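Local atomic coordinates of ABC transporter sugar binding protein (Xanthomonas axonopodis pv. citri, PDB entry 3UOR), a protein that probably captures maltose or a related sugar in the periplasm and delivers it to an ABC transporter, as extracellular solute-binding proteins of this family do. Residues A[92-97]-A[101-106]; A[72-77]-A[87-92]; A[305-308]-A[313-316]. All blocks are in the same frame, centred on the assembly; numbering follows the deposited sequence.

Contact 1: residues A[92-97]-A[101-106]; sequences TWLPEF and DTLEPM
F97 and T102 meet through a single carbonyl: F97 O accepts both the hydroxyl and the amide of T102. The bond from T102 N to F97 O is 3.0 Å long and nearly straight at the hydrogen (167°). The hydroxyl comes from above the carbonyl plane, 37° out of it, with T102 OG1 only 2.8 Å from F97 O. A chi1 of 64° places OG1 between the backbone N and the carbonyl carbon of T102, on the F97 side. T102 OG1 also sits 3.4 Å from F97 CB, at the edge of the phenyl ring and near its plane.

L103 packs beside this pair, its CG 3.9 Å from F97 CB and its CD1 4.3 Å from L94 CG. The amide bond of T102 is part of the Schellman motif that ends helix 94-99: D101 takes positive phi and turns the chain, and a salt bridge to K309 holds its carboxylate. F97 itself also packs on L74 of helix 67-79. With two donors on one buried acceptor and L103 beside it, a carbonyl of the last turn is paid for locally, which probably fixes the direction in which the chain leaves.

Contact 2: residues A[72-77]-A[87-92]; sequences EKLLTA and CQLGNT
Segment 72-77 is a stretch of regular helix, with T76 N to E72 O at 2.8 Å among its backbone bonds, while 87-90 is extended strand that gives way to a turn at N91. The two backbones stay well separated: their nearest alpha carbons, those of L74 and C87, are 9.6 Å apart, so side chains alone bridge the gap.

L74 does the bridging from the helix. Its CB points at the strand, and its two methyls divide the work. CD2 lies 4.0 Å from C87 SG, whereas CD1 reaches L89 CD1 at 3.8 Å and is also 4.1 Å from the sulfur of C87. The branched end of L74 is thus set against two strand residues at once. C87 and L89, two apart along the strand, both serve the helix-facing side. C87 points directly at the helix, its SG anti to the backbone N (chi1 -171°). L89 starts off along the interface and gains L74 through CD1, with a first torsion of -127° that sits away from the staggered values. Q88, between them, sends its amide to M37 N and S303 OG instead.

More apolar groups complete the cluster: W35 and F308 touch both L74 and C87, and L94 packs on L89. All of this is van der Waals contact among buried residues. In chain order, strand 58-64, helix 67-79 and strand 86-90 form a beta-alpha-beta crossover, with strand 30-36 lying parallel between the two strands. L74 therefore seats the connecting helix on the sheet, as expected in the alternating alpha/beta lobe of a periplasmic binding protein.

Contact 3: residues A[305-308]-A[313-316]; sequences LVIF and HKDA
F308 meets K314 through its carbonyl, not its ring. The CB of F308 points away from 313-316, and the ring is packed among L83, P84, C87 and L103. The F308 carbonyl is what faces the helix, its O 4.0 Å from K314 CE.

I307, one residue back, faces the helix with both ends of its branched side chain. CG2 rests 4.0 Å from K314 CG, and I307 CD1 comes to 3.8 Å from K314 O, so the isoleucine spans K314 CG and the K314 carbonyl. A chi1 of -59° sets CG2 anti to the backbone N and CG1 beside it, and both branches turn to K314. K314 runs extended beyond CG, its aliphatic chain crossing I307 and passing the F308 carbonyl before the ammonium ends at E104 OE1 in a salt bridge and at K309 O in a hydrogen bond.

K314 is the first helical residue after H313 at the N-cap, so I307 packs on the very start of helix 314-324; it also touches S317 and I321 further along. The lysine therefore serves twice: its aliphatic chain packs against I307 and F308, while its charge is met by a carboxylate and a carbonyl, which probably lowers the cost of placing it beside an apolar strand.

All three contacts lie on one side of the chain, their centres about 17 to 24 Å from the chain's centre. Contacts 1 and 2 are closest, with centres about 9 Å apart; they share T92, and F97 and L94 of contact 1 pack on L74 and L89 of contact 2. Contacts 2 and 3 each include one of two neighbouring antiparallel strands, 86-90 and 303-307, and C87 O probably accepts a hydrogen bond from V306 N at 3.0 Å. Contact 3 reaches contact 1 through a probable hydrogen bond of E104 N to I307 O, 2.9 Å, and through L103 CD2 on V306 CG2, 3.8 Å. Together they are structural packing of helices and strands within one lobe.

Contact 1: residues A[92-97]-A[101-106]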
ATOM      1  N   THR A  92       6.016  -6.151  -1.768  1.00 39.36           N
ATOM      2  CA  THR A  92       7.366  -5.868  -1.277  1.00 46.69           C
ATOM      3  C   THR A  92       8.147  -7.175  -1.091  1.00 45.11           C
ATOM      4  O   THR A  92       9.356  -7.163  -0.876  1.00 46.05           O
ATOM      5  CB  THR A  92       7.389  -5.026   0.033  1.00 50.47           C
ATOM      6  OG1 THR A  92       6.596  -5.662   1.026  1.00 48.23           O
ATOM      7  CG2 THR A  92       6.840  -3.633  -0.206  1.00 55.91           C
ATOM      8  N   TRP A  93       7.443  -8.297  -1.195  1.00 39.33           N
ATOM      9  CA  TRP A  93       8.062  -9.616  -1.156  1.00 36.75           C
ATOM     10  C   TRP A  93       8.656 -10.036  -2.499  1.00 40.80           C
ATOM     11  O   TRP A  93       9.486 -10.926  -2.545  1.00 44.55           O
ATOM     12  CB  TRP A  93       7.048 -10.674  -0.721  1.00 39.10           C
ATOM     13  CG  TRP A  93       6.590 -10.519   0.678  1.00 47.03           C
ATOM     14  CD1 TRP A  93       6.896  -9.500   1.529  1.00 53.78           C
ATOM     15  CD2 TRP A  93       5.740 -11.410   1.406  1.00 50.36           C
ATOM     16  NE1 TRP A  93       6.286  -9.699   2.741  1.00 52.62           N
ATOM     17  CE2 TRP A  93       5.573 -10.867   2.691  1.00 54.72           C
ATOM     18  CE3 TRP A  93       5.108 -12.612   1.097  1.00 58.50           C
ATOM     19  CZ2 TRP A  93       4.802 -11.482   3.661  1.00 58.30           C
ATOM     20  CZ3 TRP A  93       4.344 -13.219   2.057  1.00 63.67           C
ATOM     21  CH2 TRP A  93       4.199 -12.659   3.328  1.00 66.58           C
ATOM     22  N   LEU A  94       8.219  -9.420  -3.592  1.00 43.48           N
ATOM     23  CA  LEU A  94       8.682  -9.823  -4.930  1.00 34.84           C
ATOM     24  C   LEU A  94      10.203  -9.855  -5.084  1.00 43.53           C
ATOM     25  O   LEU A  94      10.741 -10.832  -5.602  1.00 47.72           O
ATOM     26  CB  LEU A  94       8.098  -8.910  -6.006  1.00 42.07           C
ATOM     27  CG  LEU A  94       7.074  -9.479  -6.973  1.00 49.41           C
ATOM     28  CD1 LEU A  94       5.966 -10.171  -6.216  1.00 45.47           C
ATOM     29  CD2 LEU A  94       6.523  -8.358  -7.820  1.00 56.67           C
ATOM     30  N   PRO A  95      10.902  -8.777  -4.667  1.00 35.61           N
ATOM     31  CA  PRO A  95      12.347  -8.741  -4.914  1.00 40.39           C
ATOM     32  C   PRO A  95      13.043  -9.940  -4.296  1.00 43.86           C
ATOM     33  O   PRO A  95      13.957 -10.493  -4.892  1.00 56.17           O
ATOM     34  CB  PRO A  95      12.781  -7.452  -4.222  1.00 43.47           C
ATOM     35  CG  PRO A  95      11.599  -6.577  -4.320  1.00 37.28           C
ATOM     36  CD  PRO A  95      10.428  -7.505  -4.094  1.00 36.94           C
ATOM     37  N   GLU A  96      12.594 -10.359  -3.123  1.00 49.02           N
ATOM     38  CA  GLU A  96      13.180 -11.518  -2.480  1.00 51.44           C
ATOM     39  C   GLU A  96      12.940 -12.800  -3.267  1.00 49.36           C
ATOM     40  O   GLU A  96      13.884 -13.536  -3.561  1.00 52.53           O
ATOM     41  CB  GLU A  96      12.672 -11.681  -1.048  1.00 51.66           C
ATOM     42  CG  GLU A  96      13.268 -12.911  -0.361  1.00 64.49           C
ATOM     43  CD  GLU A  96      12.957 -12.969   1.121  1.00 71.71           C
ATOM     44  OE1 GLU A  96      12.280 -12.044   1.626  1.00 76.68           O
ATOM     45  OE2 GLU A  96      13.393 -13.936   1.782  1.00 74.17           O
ATOM     46  N   PHE A  97      11.684 -13.085  -3.605  1.00 43.88           N
ATOM     47  CA  PHE A  97      11.408 -14.313  -4.343  1.00 38.01           C
ATOM     48  C   PHE A  97      11.971 -14.280  -5.764  1.00 44.01           C
ATOM     49  O   PHE A  97      12.311 -15.321  -6.325  1.00 47.85           O
ATOM     50  CB  PHE A  97       9.925 -14.678  -4.276  1.00 39.89           C
ATOM     51  CG  PHE A  97       9.504 -15.123  -2.906  1.00 45.22           C
ATOM     52  CD1 PHE A  97       9.513 -16.467  -2.563  1.00 47.90           C
ATOM     53  CD2 PHE A  97       9.157 -14.195  -1.941  1.00 38.79           C
ATOM     54  CE1 PHE A  97       9.157 -16.884  -1.278  1.00 48.77           C
ATOM     55  CE2 PHE A  97       8.799 -14.602  -0.644  1.00 45.42           C
ATOM     56  CZ  PHE A  97       8.802 -15.943  -0.316  1.00 45.13           C
ATOM     57  N   ASP A 101      15.310 -16.536  -7.436  1.00 62.24           N
ATOM     58  CA  ASP A 101      15.006 -17.224  -8.696  1.00 60.60           C
ATOM     59  C   ASP A 101      13.853 -18.241  -8.596  1.00 56.44           C
ATOM     60  O   ASP A 101      13.906 -19.314  -9.192  1.00 58.75           O
ATOM     61  CB  ASP A 101      16.271 -17.887  -9.274  1.00 63.90           C
ATOM     62  CG  ASP A 101      16.079 -18.380 -10.707  1.00 72.15           C
ATOM     63  OD1 ASP A 101      15.388 -17.695 -11.498  1.00 67.16           O
ATOM     64  OD2 ASP A 101      16.628 -19.456 -11.048  1.00 78.13           O
ATOM     65  N   THR A 102      12.794 -17.901  -7.872  1.00 55.93           N
ATOM     66  CA  THR A 102      11.641 -18.793  -7.781  1.00 53.75           C
ATOM     67  C   THR A 102      10.496 -18.355  -8.689  1.00 50.17           C
ATOM     68  O   THR A 102       9.475 -19.046  -8.808  1.00 47.40           O
ATOM     69  CB  THR A 102      11.074 -18.826  -6.357  1.00 59.38           C
ATOM     70  OG1 THR A 102      10.578 -17.517  -6.010  1.00 54.82           O
ATOM     71  CG2 THR A 102      12.148 -19.261  -5.366  1.00 57.21           C
ATOM     72  N   LEU A 103      10.631 -17.192  -9.306  1.00 45.49           N
ATOM     73  CA  LEU A 103       9.463 -16.600  -9.946  1.00 41.34           C
ATOM     74  C   LEU A 103       9.562 -16.673 -11.462  1.00 47.74           C
ATOM     75  O   LEU A 103      10.599 -16.342 -12.046  1.00 45.97           O
ATOM     76  CB  LEU A 103       9.280 -15.143  -9.519  1.00 38.57           C
ATOM     77  CG  LEU A 103       9.004 -14.843  -8.048  1.00 40.96           C
ATOM     78  CD1 LEU A 103       8.837 -13.346  -7.850  1.00 35.38           C
ATOM     79  CD2 LEU A 103       7.773 -15.589  -7.560  1.00 40.52           C
ATOM     80  N   GLU A 104       8.470 -17.087 -12.092  1.00 42.15           N
ATOM     81  CA  GLU A 104       8.412 -17.162 -13.540  1.00 42.49           C
ATOM     82  C   GLU A 104       8.342 -15.763 -14.134  1.00 45.80           C
ATOM     83  O   GLU A 104       7.473 -14.978 -13.751  1.00 44.53           O
ATOM     84  CB  GLU A 104       7.169 -17.944 -13.951  1.00 43.70           C
ATOM     85  CG  GLU A 104       6.948 -17.996 -15.447  1.00 45.01           C
ATOM     86  CD  GLU A 104       7.819 -19.045 -16.125  1.00 50.20           C
ATOM     87  OE1 GLU A 104       8.513 -19.810 -15.419  1.00 48.61           O
ATOM     88  OE2 GLU A 104       7.793 -19.104 -17.366  1.00 54.08           O
ATOM     89  N   PRO A 105       9.243 -15.443 -15.078  1.00 40.82           N
ATOM     90  CA  PRO A 105       9.136 -14.152 -15.772  1.00 43.04           C
ATOM     91  C   PRO A 105       7.773 -14.037 -16.446  1.00 50.76           C
ATOM     92  O   PRO A 105       7.344 -14.974 -17.112  1.00 52.03           O
ATOM     93  CB  PRO A 105      10.235 -14.225 -16.833  1.00 37.12           C
ATOM     94  CG  PRO A 105      11.226 -15.249 -16.276  1.00 41.62           C
ATOM     95  CD  PRO A 105      10.368 -16.255 -15.572  1.00 38.99           C
ATOM     96  N   MET A 106       7.111 -12.900 -16.279  1.00 46.86           N
ATOM     97  CA  MET A 106       5.739 -12.757 -16.710  1.00 41.85           C
ATOM     98  C   MET A 106       5.591 -12.059 -18.048  1.00 44.31           C
ATOM     99  O   MET A 106       4.530 -12.123 -18.654  1.00 45.45           O
ATOM    100  CB  MET A 106       4.933 -11.989 -15.670  1.00 37.71           C
ATOM    101  CG  MET A 106       4.635 -12.778 -14.420  1.00 44.95           C
ATOM    102  SD  MET A 106       3.459 -14.083 -14.781  1.00 52.95           S
ATOM    103  CE  MET A 106       4.591 -15.417 -14.791  1.00 41.66           C
TER

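Contact 2: residues A[72-77]-A[87-92]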
ATOM      1  N   GLU A  72       7.070 -17.703   5.949  1.00 81.14           N
ATOM      2  CA  GLU A  72       7.765 -18.919   6.354  1.00 83.21           C
ATOM      3  C   GLU A  72       7.294 -20.103   5.538  1.00 75.27           C
ATOM      4  O   GLU A  72       8.102 -20.902   5.064  1.00 77.27           O
ATOM      5  CB  GLU A  72       7.530 -19.227   7.828  1.00 96.64           C
ATOM      6  CG  GLU A  72       8.491 -18.553   8.776  1.00111.52           C
ATOM      7  CD  GLU A  72       8.342 -19.070  10.195  1.00122.39           C
ATOM      8  OE1 GLU A  72       8.361 -20.308  10.380  1.00123.40           O
ATOM      9  OE2 GLU A  72       8.203 -18.237  11.120  1.00127.78           O
ATOM     10  N   LYS A  73       5.981 -20.238   5.393  1.00 64.73           N
ATOM     11  CA  LYS A  73       5.454 -21.388   4.678  1.00 65.53           C
ATOM     12  C   LYS A  73       6.035 -21.449   3.260  1.00 67.86           C
ATOM     13  O   LYS A  73       6.267 -22.531   2.719  1.00 72.37           O
ATOM     14  CB  LYS A  73       3.923 -21.375   4.659  1.00 62.79           C
ATOM     15  CG  LYS A  73       3.319 -22.556   3.909  1.00 69.91           C
ATOM     16  CD  LYS A  73       1.889 -22.846   4.332  1.00 77.03           C
ATOM     17  CE  LYS A  73       1.496 -24.267   3.935  1.00 85.67           C
ATOM     18  NZ  LYS A  73       0.167 -24.683   4.468  1.00 87.46           N
ATOM     19  N   LEU A  74       6.292 -20.278   2.679  1.00 63.88           N
ATOM     20  CA  LEU A  74       6.777 -20.180   1.306  1.00 58.65           C
ATOM     21  C   LEU A  74       8.254 -20.514   1.196  1.00 60.52           C
ATOM     22  O   LEU A  74       8.637 -21.361   0.392  1.00 62.91           O
ATOM     23  CB  LEU A  74       6.507 -18.793   0.733  1.00 55.41           C
ATOM     24  CG  LEU A  74       5.092 -18.586   0.184  1.00 53.69           C
ATOM     25  CD1 LEU A  74       4.832 -17.107  -0.074  1.00 46.59           C
ATOM     26  CD2 LEU A  74       4.856 -19.419  -1.077  1.00 47.46           C
ATOM     27  N   LEU A  75       9.087 -19.844   1.986  1.00 59.86           N
ATOM     28  CA  LEU A  75      10.498 -20.198   2.065  1.00 63.69           C
ATOM     29  C   LEU A  75      10.631 -21.691   2.348  1.00 66.36           C
ATOM     30  O   LEU A  75      11.459 -22.380   1.753  1.00 69.97           O
ATOM     31  CB  LEU A  75      11.200 -19.394   3.160  1.00 67.55           C
ATOM     32  CG  LEU A  75      11.350 -17.898   2.899  1.00 68.11           C
ATOM     33  CD1 LEU A  75      12.159 -17.258   4.014  1.00 68.07           C
ATOM     34  CD2 LEU A  75      12.013 -17.668   1.550  1.00 66.47           C
ATOM     35  N   THR A  76       9.789 -22.182   3.252  1.00 71.60           N
ATOM     36  CA  THR A  76       9.765 -23.595   3.608  1.00 80.44           C
ATOM     37  C   THR A  76       9.347 -24.485   2.439  1.00 83.33           C
ATOM     38  O   THR A  76      10.047 -25.441   2.099  1.00 87.46           O
ATOM     39  CB  THR A  76       8.832 -23.846   4.810  1.00 80.12           C
ATOM     40  OG1 THR A  76       9.471 -23.392   6.014  1.00 81.25           O
ATOM     41  CG2 THR A  76       8.496 -25.331   4.929  1.00 75.09           C
ATOM     42  N   ALA A  77       8.204 -24.176   1.832  1.00 77.05           N
ATOM     43  CA  ALA A  77       7.733 -24.935   0.679  1.00 75.04           C
ATOM     44  C   ALA A  77       8.759 -24.892  -0.447  1.00 71.89           C
ATOM     45  O   ALA A  77       8.921 -25.863  -1.185  1.00 73.33           O
ATOM     46  CB  ALA A  77       6.395 -24.406   0.199  1.00 76.46           C
ATOM     47  N   CYS A  87       0.297 -17.892  -6.754  1.00 49.51           N
ATOM     48  CA  CYS A  87       0.417 -17.395  -5.395  1.00 43.18           C
ATOM     49  C   CYS A  87       0.218 -15.889  -5.319  1.00 39.01           C
ATOM     50  O   CYS A  87       0.742 -15.128  -6.143  1.00 36.40           O
ATOM     51  CB  CYS A  87       1.785 -17.769  -4.820  1.00 46.71           C
ATOM     52  SG  CYS A  87       1.962 -17.447  -3.051  1.00 46.12           S
ATOM     53  N   GLN A  88      -0.539 -15.470  -4.314  1.00 38.74           N
ATOM     54  CA  GLN A  88      -0.660 -14.063  -3.963  1.00 37.46           C
ATOM     55  C   GLN A  88       0.601 -13.655  -3.197  1.00 43.23           C
ATOM     56  O   GLN A  88       0.970 -14.301  -2.211  1.00 40.22           O
ATOM     57  CB  GLN A  88      -1.879 -13.861  -3.062  1.00 39.42           C
ATOM     58  CG  GLN A  88      -1.960 -12.479  -2.465  1.00 30.50           C
ATOM     59  CD  GLN A  88      -3.011 -12.352  -1.389  1.00 38.23           C
ATOM     60  OE1 GLN A  88      -3.728 -13.304  -1.083  1.00 42.06           O
ATOM     61  NE2 GLN A  88      -3.110 -11.158  -0.799  1.00 36.17           N
ATOM     62  N   LEU A  89       1.269 -12.600  -3.650  1.00 35.47           N
ATOM     63  CA  LEU A  89       2.489 -12.127  -2.991  1.00 38.98           C
ATOM     64  C   LEU A  89       2.372 -10.645  -2.693  1.00 34.41           C
ATOM     65  O   LEU A  89       2.159  -9.835  -3.604  1.00 32.40           O
ATOM     66  CB  LEU A  89       3.712 -12.353  -3.887  1.00 37.84           C
ATOM     67  CG  LEU A  89       4.911 -13.108  -3.324  1.00 46.96           C
ATOM     68  CD1 LEU A  89       4.480 -14.407  -2.685  1.00 56.83           C
ATOM     69  CD2 LEU A  89       5.914 -13.370  -4.414  1.00 40.82           C
ATOM     70  N   GLY A  90       2.497 -10.278  -1.424  1.00 33.80           N
ATOM     71  CA  GLY A  90       2.632  -8.869  -1.079  1.00 30.56           C
ATOM     72  C   GLY A  90       3.713  -8.284  -1.965  1.00 38.65           C
ATOM     73  O   GLY A  90       4.771  -8.896  -2.173  1.00 39.23           O
ATOM     74  N   ASN A  91       3.475  -7.111  -2.521  1.00 36.03           N
ATOM     75  CA  ASN A  91       4.402  -6.686  -3.556  1.00 42.11           C
ATOM     76  C   ASN A  91       5.795  -6.245  -3.078  1.00 38.26           C
ATOM     77  O   ASN A  91       6.671  -6.014  -3.895  1.00 41.24           O
ATOM     78  CB  ASN A  91       3.748  -5.727  -4.561  1.00 46.68           C
ATOM     79  CG  ASN A  91       3.240  -4.495  -3.918  1.00 54.04           C
ATOM     80  OD1 ASN A  91       3.654  -4.173  -2.810  1.00 63.26           O
ATOM     81  ND2 ASN A  91       2.326  -3.783  -4.594  1.00 43.54           N
ATOM     82  N   THR A  92       6.016  -6.151  -1.768  1.00 39.36           N
ATOM     83  CA  THR A  92       7.366  -5.868  -1.277  1.00 46.69           C
ATOM     84  C   THR A  92       8.147  -7.175  -1.091  1.00 45.11           C
ATOM     85  O   THR A  92       9.356  -7.163  -0.876  1.00 46.05           O
ATOM     86  CB  THR A  92       7.389  -5.026   0.033  1.00 50.47           C
ATOM     87  OG1 THR A  92       6.596  -5.662   1.026  1.00 48.23           O
ATOM     88  CG2 THR A  92       6.840  -3.633  -0.206  1.00 55.91           C
TER

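Contact 3: residues A[305-308]-A[313-316]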
ATOM      1  N   LEU A 305       0.056 -11.233  -8.254  1.00 35.20           N
ATOM      2  CA  LEU A 305      -0.058 -12.658  -8.469  1.00 32.63           C
ATOM      3  C   LEU A 305       1.181 -13.100  -9.220  1.00 34.86           C
ATOM      4  O   LEU A 305       1.600 -12.432 -10.160  1.00 35.20           O
ATOM      5  CB  LEU A 305      -1.304 -12.978  -9.302  1.00 25.30           C
ATOM      6  CG  LEU A 305      -2.602 -12.789  -8.508  1.00 36.35           C
ATOM      7  CD1 LEU A 305      -3.755 -12.512  -9.444  1.00 27.49           C
ATOM      8  CD2 LEU A 305      -2.894 -14.000  -7.619  1.00 37.06           C
ATOM      9  N   VAL A 306       1.755 -14.228  -8.814  1.00 32.38           N
ATOM     10  CA  VAL A 306       2.933 -14.787  -9.475  1.00 30.91           C
ATOM     11  C   VAL A 306       2.723 -16.259  -9.803  1.00 39.02           C
ATOM     12  O   VAL A 306       1.870 -16.930  -9.216  1.00 45.35           O
ATOM     13  CB  VAL A 306       4.181 -14.720  -8.564  1.00 39.16           C
ATOM     14  CG1 VAL A 306       4.452 -13.298  -8.142  1.00 32.00           C
ATOM     15  CG2 VAL A 306       3.973 -15.596  -7.342  1.00 38.74           C
ATOM     16  N   ILE A 307       3.505 -16.746 -10.754  1.00 35.69           N
ATOM     17  CA  ILE A 307       3.559 -18.165 -11.062  1.00 41.00           C
ATOM     18  C   ILE A 307       4.945 -18.628 -10.609  1.00 50.02           C
ATOM     19  O   ILE A 307       5.964 -18.048 -11.005  1.00 49.20           O
ATOM     20  CB  ILE A 307       3.380 -18.410 -12.575  1.00 41.82           C
ATOM     21  CG1 ILE A 307       2.034 -17.857 -13.063  1.00 38.43           C
ATOM     22  CG2 ILE A 307       3.501 -19.893 -12.907  1.00 42.66           C
ATOM     23  CD1 ILE A 307       1.775 -18.104 -14.551  1.00 35.84           C
ATOM     24  N   PHE A 308       5.001 -19.628  -9.741  1.00 46.92           N
ATOM     25  CA  PHE A 308       6.305 -20.160  -9.357  1.00 49.00           C
ATOM     26  C   PHE A 308       6.877 -20.989 -10.504  1.00 52.81           C
ATOM     27  O   PHE A 308       6.148 -21.734 -11.166  1.00 60.64           O
ATOM     28  CB  PHE A 308       6.209 -20.978  -8.080  1.00 48.82           C
ATOM     29  CG  PHE A 308       5.968 -20.146  -6.859  1.00 40.24           C
ATOM     30  CD1 PHE A 308       4.771 -20.230  -6.171  1.00 47.19           C
ATOM     31  CD2 PHE A 308       6.923 -19.256  -6.424  1.00 39.88           C
ATOM     32  CE1 PHE A 308       4.538 -19.456  -5.050  1.00 39.46           C
ATOM     33  CE2 PHE A 308       6.704 -18.467  -5.302  1.00 37.54           C
ATOM     34  CZ  PHE A 308       5.508 -18.570  -4.614  1.00 39.59           C
ATOM     35  N   HIS A 313       1.965 -26.709 -14.503  1.00 74.94           N
ATOM     36  CA  HIS A 313       0.878 -26.191 -15.321  1.00 70.59           C
ATOM     37  C   HIS A 313       0.938 -24.678 -15.352  1.00 64.68           C
ATOM     38  O   HIS A 313       0.147 -24.003 -14.692  1.00 64.34           O
ATOM     39  CB  HIS A 313      -0.467 -26.629 -14.748  1.00 77.55           C
ATOM     40  CG  HIS A 313      -0.431 -27.973 -14.097  1.00 84.49           C
ATOM     41  ND1 HIS A 313      -0.589 -29.146 -14.803  1.00 74.56           N
ATOM     42  CD2 HIS A 313      -0.243 -28.331 -12.804  1.00 86.84           C
ATOM     43  CE1 HIS A 313      -0.503 -30.169 -13.971  1.00 80.12           C
ATOM     44  NE2 HIS A 313      -0.292 -29.702 -12.754  1.00 86.20           N
ATOM     45  N   LYS A 314       1.878 -24.145 -16.117  1.00 56.11           N
ATOM     46  CA  LYS A 314       2.052 -22.705 -16.163  1.00 57.27           C
ATOM     47  C   LYS A 314       0.962 -22.034 -16.984  1.00 54.75           C
ATOM     48  O   LYS A 314       0.496 -20.949 -16.641  1.00 40.67           O
ATOM     49  CB  LYS A 314       3.455 -22.346 -16.650  1.00 54.81           C
ATOM     50  CG  LYS A 314       4.485 -22.636 -15.578  1.00 56.85           C
ATOM     51  CD  LYS A 314       5.914 -22.437 -16.038  1.00 57.33           C
ATOM     52  CE  LYS A 314       6.870 -22.945 -14.960  1.00 54.59           C
ATOM     53  NZ  LYS A 314       8.284 -22.580 -15.218  1.00 54.08           N
ATOM     54  N   ASP A 315       0.514 -22.697 -18.042  1.00 53.42           N
ATOM     55  CA  ASP A 315      -0.473 -22.094 -18.924  1.00 53.12           C
ATOM     56  C   ASP A 315      -1.863 -22.065 -18.297  1.00 54.89           C
ATOM     57  O   ASP A 315      -2.620 -21.116 -18.513  1.00 58.28           O
ATOM     58  CB  ASP A 315      -0.487 -22.806 -20.281  1.00 72.92           C
ATOM     59  CG  ASP A 315       0.902 -22.907 -20.899  1.00 82.79           C
ATOM     60  OD1 ASP A 315       1.573 -21.856 -21.044  1.00 78.38           O
ATOM     61  OD2 ASP A 315       1.325 -24.041 -21.223  1.00 88.88           O
ATOM     62  N   ALA A 316      -2.212 -23.103 -17.536  1.00 59.53           N
ATOM     63  CA  ALA A 316      -3.483 -23.108 -16.812  1.00 52.42           C
ATOM     64  C   ALA A 316      -3.371 -22.022 -15.768  1.00 53.90           C
ATOM     65  O   ALA A 316      -4.302 -21.251 -15.544  1.00 50.83           O
ATOM     66  CB  ALA A 316      -3.733 -24.454 -16.141  1.00 49.56           C
TER